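Local coordinates for protein MdbA (Actinomyces oris, PDB 4Z7X) that is a thiol-disulfide oxidoreductase of the thioredoxin superfamily that probably forms disulfide bonds in exported proteins, in a pathway linked to sortase-mediated pilus assembly, at residues 60-65 / 198-203; 74-79 / 212-217. All coordinates share one frame; numbering follows the deposited sequence.

Contact 1 of 2, residues 60-65 / 198-203; sequences DIYFDY and TVFFKG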
loop_
_atom_site.group_PDB
_atom_site.type_symbol
_atom_site.label_atom_id
_atom_site.label_comp_id
_atom_site.label_asym_id
_atom_site.label_seq_id
_atom_site.Cartn_x
_atom_site.Cartn_y
_atom_site.Cartn_z
ATOM N N ASP A 60 -6.608 6.381 4.825
ATOM C CA ASP A 60 -6.698 4.981 4.420
ATOM C C ASP A 60 -6.755 4.958 2.900
ATOM O O ASP A 60 -7.608 5.642 2.306
ATOM C CB ASP A 60 -8.036 4.381 4.905
ATOM C CG ASP A 60 -8.077 4.093 6.375
ATOM O OD1 ASP A 60 -7.237 3.316 6.819
ATOM O OD2 ASP A 60 -8.980 4.626 7.100
ATOM N N ILE A 61 -5.916 4.156 2.276
ATOM C CA ILE A 61 -5.944 3.932 0.850
ATOM C C ILE A 61 -6.125 2.427 0.556
ATOM O O ILE A 61 -5.277 1.626 0.892
ATOM C CB ILE A 61 -4.668 4.438 0.136
ATOM C CG1 ILE A 61 -4.435 5.948 0.475
ATOM C CG2 ILE A 61 -4.813 4.249 -1.358
ATOM C CD1 ILE A 61 -3.156 6.527 -0.055
ATOM N N TYR A 62 -7.257 2.123 -0.068
ATOM C CA TYR A 62 -7.574 0.780 -0.562
ATOM C C TYR A 62 -7.156 0.726 -2.024
ATOM O O TYR A 62 -7.580 1.575 -2.839
ATOM C CB TYR A 62 -9.072 0.445 -0.419
ATOM C CG TYR A 62 -9.522 0.234 0.986
ATOM C CD1 TYR A 62 -9.808 1.302 1.841
ATOM C CD2 TYR A 62 -9.683 -1.041 1.472
ATOM C CE1 TYR A 62 -10.209 1.067 3.153
ATOM C CE2 TYR A 62 -10.117 -1.286 2.764
ATOM C CZ TYR A 62 -10.373 -0.231 3.605
ATOM O OH TYR A 62 -10.777 -0.455 4.916
ATOM N N PHE A 63 -6.320 -0.252 -2.348
ATOM C CA PHE A 63 -5.694 -0.308 -3.674
ATOM C C PHE A 63 -5.481 -1.744 -4.130
ATOM O O PHE A 63 -5.536 -2.690 -3.338
ATOM C CB PHE A 63 -4.350 0.409 -3.621
ATOM C CG PHE A 63 -3.292 -0.359 -2.890
ATOM C CD1 PHE A 63 -3.146 -0.287 -1.517
ATOM C CD2 PHE A 63 -2.534 -1.280 -3.580
ATOM C CE1 PHE A 63 -2.188 -1.063 -0.891
ATOM C CE2 PHE A 63 -1.579 -2.043 -2.969
ATOM C CZ PHE A 63 -1.413 -1.949 -1.601
ATOM N N ASP A 64 -5.300 -1.883 -5.444
ATOM C CA ASP A 64 -4.879 -3.129 -6.102
ATOM C C ASP A 64 -3.666 -2.781 -6.980
ATOM O O ASP A 64 -3.742 -1.857 -7.795
ATOM C CB ASP A 64 -6.042 -3.667 -6.962
ATOM C CG ASP A 64 -5.763 -5.022 -7.600
ATOM O OD1 ASP A 64 -4.594 -5.368 -7.776
ATOM O OD2 ASP A 64 -6.735 -5.728 -7.980
ATOM N N TYR A 65 -2.574 -3.495 -6.796
ATOM C CA TYR A 65 -1.390 -3.338 -7.626
ATOM C C TYR A 65 -1.624 -3.467 -9.130
ATOM O O TYR A 65 -0.809 -2.982 -9.916
ATOM C CB TYR A 65 -0.250 -4.286 -7.201
ATOM C CG TYR A 65 0.433 -3.906 -5.891
ATOM C CD1 TYR A 65 1.052 -2.682 -5.766
ATOM C CD2 TYR A 65 0.394 -4.733 -4.783
ATOM C CE1 TYR A 65 1.677 -2.303 -4.607
ATOM C CE2 TYR A 65 1.001 -4.367 -3.596
ATOM C CZ TYR A 65 1.625 -3.145 -3.506
ATOM O OH TYR A 65 2.192 -2.772 -2.333
ATOM N N THR A 198 -10.096 3.360 -3.176
ATOM C CA THR A 198 -11.074 3.962 -2.287
ATOM C C THR A 198 -10.253 4.621 -1.194
ATOM O O THR A 198 -9.331 3.993 -0.656
ATOM C CB THR A 198 -12.089 2.947 -1.689
ATOM O OG1 THR A 198 -12.891 2.383 -2.734
ATOM C CG2 THR A 198 -12.982 3.654 -0.706
ATOM N N VAL A 199 -10.569 5.863 -0.878
ATOM C CA VAL A 199 -9.801 6.639 0.108
ATOM C C VAL A 199 -10.727 7.171 1.205
ATOM O O VAL A 199 -11.820 7.690 0.939
ATOM C CB VAL A 199 -9.072 7.805 -0.629
ATOM C CG1 VAL A 199 -8.295 8.683 0.327
ATOM C CG2 VAL A 199 -8.103 7.253 -1.689
ATOM N N PHE A 200 -10.261 7.049 2.454
ATOM C CA PHE A 200 -10.925 7.651 3.602
ATOM C C PHE A 200 -9.927 8.532 4.329
ATOM O O PHE A 200 -8.717 8.234 4.369
ATOM C CB PHE A 200 -11.423 6.560 4.537
ATOM C CG PHE A 200 -12.457 5.674 3.942
ATOM C CD1 PHE A 200 -13.800 5.976 4.088
ATOM C CD2 PHE A 200 -12.088 4.487 3.312
ATOM C CE1 PHE A 200 -14.759 5.162 3.535
ATOM C CE2 PHE A 200 -13.040 3.650 2.763
ATOM C CZ PHE A 200 -14.388 3.990 2.880
ATOM N N PHE A 201 -10.427 9.624 4.889
ATOM C CA PHE A 201 -9.628 10.509 5.733
ATOM C C PHE A 201 -10.413 10.824 6.974
ATOM O O PHE A 201 -11.542 11.273 6.901
ATOM C CB PHE A 201 -9.209 11.791 5.001
ATOM C CG PHE A 201 -8.362 12.676 5.861
ATOM C CD1 PHE A 201 -7.155 12.230 6.342
ATOM C CD2 PHE A 201 -8.798 13.931 6.230
ATOM C CE1 PHE A 201 -6.381 13.031 7.164
ATOM C CE2 PHE A 201 -8.042 14.722 7.044
ATOM C CZ PHE A 201 -6.840 14.272 7.523
ATOM N N LYS A 202 -9.824 10.527 8.125
ATOM C CA LYS A 202 -10.549 10.576 9.398
ATOM C C LYS A 202 -11.863 9.788 9.353
ATOM O O LYS A 202 -12.881 10.208 9.928
ATOM C CB LYS A 202 -10.831 12.010 9.801
ATOM C CG LYS A 202 -9.593 12.847 9.965
ATOM C CD LYS A 202 -9.890 14.331 10.116
ATOM C CE LYS A 202 -10.296 14.652 11.534
ATOM N NZ LYS A 202 -10.465 16.103 11.751
ATOM N N GLY A 203 -11.832 8.653 8.696
ATOM C CA GLY A 203 -12.979 7.778 8.596
ATOM C C GLY A 203 -14.051 8.210 7.608
ATOM O O GLY A 203 -15.044 7.490 7.459
HETATM O O HOH W 1 -9.589 7.345 7.574
#
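With CG anti to the carbonyl carbon (chi1 -71° and -63°), Tyr-62 and Phe-200 lean their rings toward each other beside the backbone N, on the face of the central thioredoxin-fold sheet where strand alternation has already put them; strands 58-63 and 198-201 run antiparallel. There CE1 of Tyr-62 lies 3.9 Å from CE2 of Phe-200, the rings meeting obliquely. Asp-60 and Thr-198 share this face, and the edge of the tyrosine ring lies beside the carbonyl oxygen of Thr-198. Four backbone bonds join the hydrogen-bonded pairs Asp-60/Phe-200 and Tyr-62/Thr-198; the straightest runs 2.9 Å from Tyr-62 N to Thr-198 O. Between them Ile-61 and Val-199 form a non-hydrogen-bonded pair on the other face, where both side chains meet Phe-73 of helix 68-86. Shortening Tyr-62 to an alanine is likely to open a gap beside CE2 of Phe-200 and take away the stacking partner of His-95. That histidine, on strand 91-96, also bonds Asp-60 OD1 through its NE2. The second carboxylate oxygen serves the turn after strand 198-201: water 1 donates to Asp-60 OD2 at 2.8 Å and accepts from Gly-203 N, also at 2.8 Å.

Contact 2 of 2, residues 74-79 / 212-217; sequences EGLHTQ and QTPTSL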
loop_
_atom_site.group_PDB
_atom_site.type_symbol
_atom_site.label_atom_id
_atom_site.label_comp_id
_atom_site.label_asym_id
_atom_site.label_seq_id
_atom_site.Cartn_x
_atom_site.Cartn_y
_atom_site.Cartn_z
ATOM N N GLU A 74 -1.100 6.682 -7.284
ATOM C CA GLU A 74 0.200 6.601 -6.657
ATOM C C GLU A 74 1.182 7.575 -7.325
ATOM O O GLU A 74 1.915 8.306 -6.631
ATOM C CB GLU A 74 0.719 5.163 -6.705
ATOM C CG GLU A 74 2.189 5.024 -6.290
ATOM C CD GLU A 74 2.481 5.296 -4.813
ATOM O OE1 GLU A 74 3.694 5.418 -4.475
ATOM O OE2 GLU A 74 1.512 5.372 -4.017
ATOM N N GLY A 75 1.196 7.592 -8.659
ATOM C CA GLY A 75 2.091 8.509 -9.337
ATOM C C GLY A 75 1.822 9.990 -8.989
ATOM O O GLY A 75 2.738 10.761 -8.750
ATOM N N LEU A 76 0.559 10.379 -8.936
ATOM C CA LEU A 76 0.203 11.749 -8.675
ATOM C C LEU A 76 0.510 12.174 -7.241
ATOM O O LEU A 76 0.897 13.302 -7.001
ATOM C CB LEU A 76 -1.289 11.958 -8.967
ATOM C CG LEU A 76 -1.877 13.355 -8.822
ATOM C CD1 LEU A 76 -1.133 14.316 -9.744
ATOM C CD2 LEU A 76 -3.385 13.369 -9.095
ATOM N N HIS A 77 0.231 11.288 -6.300
ATOM C CA HIS A 77 0.214 11.653 -4.880
ATOM C C HIS A 77 1.400 11.187 -4.062
ATOM O O HIS A 77 1.499 11.555 -2.896
ATOM C CB HIS A 77 -1.063 11.177 -4.211
ATOM C CG HIS A 77 -2.300 11.797 -4.777
ATOM N ND1 HIS A 77 -2.603 13.136 -4.621
ATOM C CD2 HIS A 77 -3.293 11.281 -5.535
ATOM C CE1 HIS A 77 -3.729 13.415 -5.241
ATOM N NE2 HIS A 77 -4.171 12.311 -5.812
ATOM N N THR A 78 2.301 10.389 -4.644
ATOM C CA THR A 78 3.401 9.846 -3.823
ATOM C C THR A 78 4.233 10.925 -3.143
ATOM O O THR A 78 4.592 10.788 -1.980
ATOM C CB THR A 78 4.293 8.826 -4.568
ATOM O OG1 THR A 78 5.319 8.346 -3.685
ATOM C CG2 THR A 78 4.931 9.423 -5.844
ATOM N N GLN A 79 4.549 11.988 -3.861
ATOM C CA GLN A 79 5.401 13.024 -3.290
ATOM C C GLN A 79 4.722 13.659 -2.080
ATOM O O GLN A 79 5.344 13.806 -1.008
ATOM C CB GLN A 79 5.716 14.070 -4.342
ATOM C CG GLN A 79 6.718 15.067 -3.853
ATOM C CD GLN A 79 8.119 14.485 -3.711
ATOM O OE1 GLN A 79 8.511 13.445 -4.321
ATOM N NE2 GLN A 79 8.894 15.137 -2.873
ATOM N N GLN A 212 -7.305 15.984 -7.986
ATOM C CA GLN A 212 -6.751 15.918 -9.334
ATOM C C GLN A 212 -5.449 16.674 -9.483
ATOM O O GLN A 212 -4.918 16.791 -10.570
ATOM C CB GLN A 212 -7.812 16.307 -10.362
ATOM C CG GLN A 212 -8.936 15.274 -10.431
ATOM C CD GLN A 212 -9.950 15.576 -11.523
ATOM O OE1 GLN A 212 -9.609 16.150 -12.558
ATOM N NE2 GLN A 212 -11.204 15.188 -11.300
ATOM N N THR A 213 -4.887 17.105 -8.364
ATOM C CA THR A 213 -3.605 17.781 -8.374
ATOM C C THR A 213 -2.645 17.115 -7.376
ATOM O O THR A 213 -3.085 16.369 -6.479
ATOM C CB THR A 213 -3.747 19.279 -8.025
ATOM O OG1 THR A 213 -3.885 19.446 -6.604
ATOM C CG2 THR A 213 -4.932 19.911 -8.744
ATOM N N PRO A 214 -1.330 17.383 -7.524
ATOM C CA PRO A 214 -0.378 16.723 -6.636
ATOM C C PRO A 214 -0.342 17.289 -5.244
ATOM O O PRO A 214 0.437 16.818 -4.416
ATOM C CB PRO A 214 0.996 16.949 -7.295
ATOM C CG PRO A 214 0.786 17.806 -8.471
ATOM C CD PRO A 214 -0.679 18.025 -8.685
ATOM N N THR A 215 -1.137 18.313 -4.985
ATOM C CA THR A 215 -1.248 18.881 -3.646
ATOM C C THR A 215 -2.644 18.734 -3.058
ATOM O O THR A 215 -2.937 19.296 -1.990
ATOM C CB THR A 215 -0.919 20.376 -3.664
ATOM O OG1 THR A 215 -1.758 21.035 -4.620
ATOM C CG2 THR A 215 0.500 20.556 -4.015
ATOM N N SER A 216 -3.501 17.997 -3.743
ATOM C CA SER A 216 -4.893 17.902 -3.294
ATOM C C SER A 216 -5.088 17.174 -1.960
ATOM O O SER A 216 -5.955 17.570 -1.196
ATOM C CB SER A 216 -5.799 17.367 -4.389
ATOM O OG SER A 216 -5.318 16.158 -4.913
ATOM N N LEU A 217 -4.268 16.172 -1.632
ATOM C CA LEU A 217 -4.377 15.533 -0.316
ATOM C C LEU A 217 -3.909 16.510 0.760
ATOM O O LEU A 217 -4.486 16.572 1.844
ATOM C CB LEU A 217 -3.609 14.184 -0.202
ATOM C CG LEU A 217 -4.250 13.055 -1.025
ATOM C CD1 LEU A 217 -3.244 11.941 -1.145
ATOM C CD2 LEU A 217 -5.530 12.559 -0.378
HETATM O O HOH W 2 2.217 14.647 -4.850
#
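His-77, on helix 68-86, meets the turn that leads into the C-terminal helix 216-222, a helix-to-turn packing at the periphery of the thioredoxin fold. Its imidazole marks the tightly packed half of the contact. One face of the ring is covered by Leu-76 of the same helix, whose CG sits over the ring centre. CE1 is directed at the turn, 3.3 Å from Thr-213 O and, at the ring edge and in its plane, 3.2 Å from Ser-216 OG in one of two conformers of that serine. Leu-217 crosses the histidine side chain at about a right angle and brings CD1 to 3.7 Å from ND1. That nitrogen is hydrogen-bonded to Glu-80 of the same helix, whose OE1 also takes the backbone N-H of Leu-217, so a single carboxylate oxygen ties the imidazole to the start of the C-terminal helix.

The other half is looser and lies toward solvent. A chi1 of -177°, with CG anti to the backbone N, carries the isobutyl group of Leu-76 along the turn, so that CD1 meets Pro-214 CD at 3.9 Å, the two side chains roughly perpendicular. CD2 reaches the backbone of Gln-212. Here water 2 lies between two carbonyl oxygens, 2.9 Å from Leu-76 O and 2.8 Å from Pro-214 O, and can donate to either. The type I turn from Thr-213 to Ser-216 has its own internal tie, Ser-216 N to Thr-213 O at 3.2 Å.

Overall arrangement
Contacts 1 and 2 lie with their centres 14 Å apart and their nearest atoms about 5 Å apart, without touching. Strand 58-63 and helix 68-86 follow each other in the chain, and each pairs with an element near the C-terminus, so contact 1 joins two neighbouring inner strands of the sheet while contact 2 places the last helix against helix 68-86. Phe-73 of helix 68-86, a neighbour of contact 1, also touches the His-77 ring of contact 2. Helix 68-86 begins around Cys-67 and Cys-70, a pair resembling the thioredoxin CxxC motif and probably the redox site, and Phe-63 touches Cys-70. The bound (2S)-3-(cyclohexylamino)-2-hydroxypropane-1-sulfonic acid lies about 13 Å from the side chain of Asp-60.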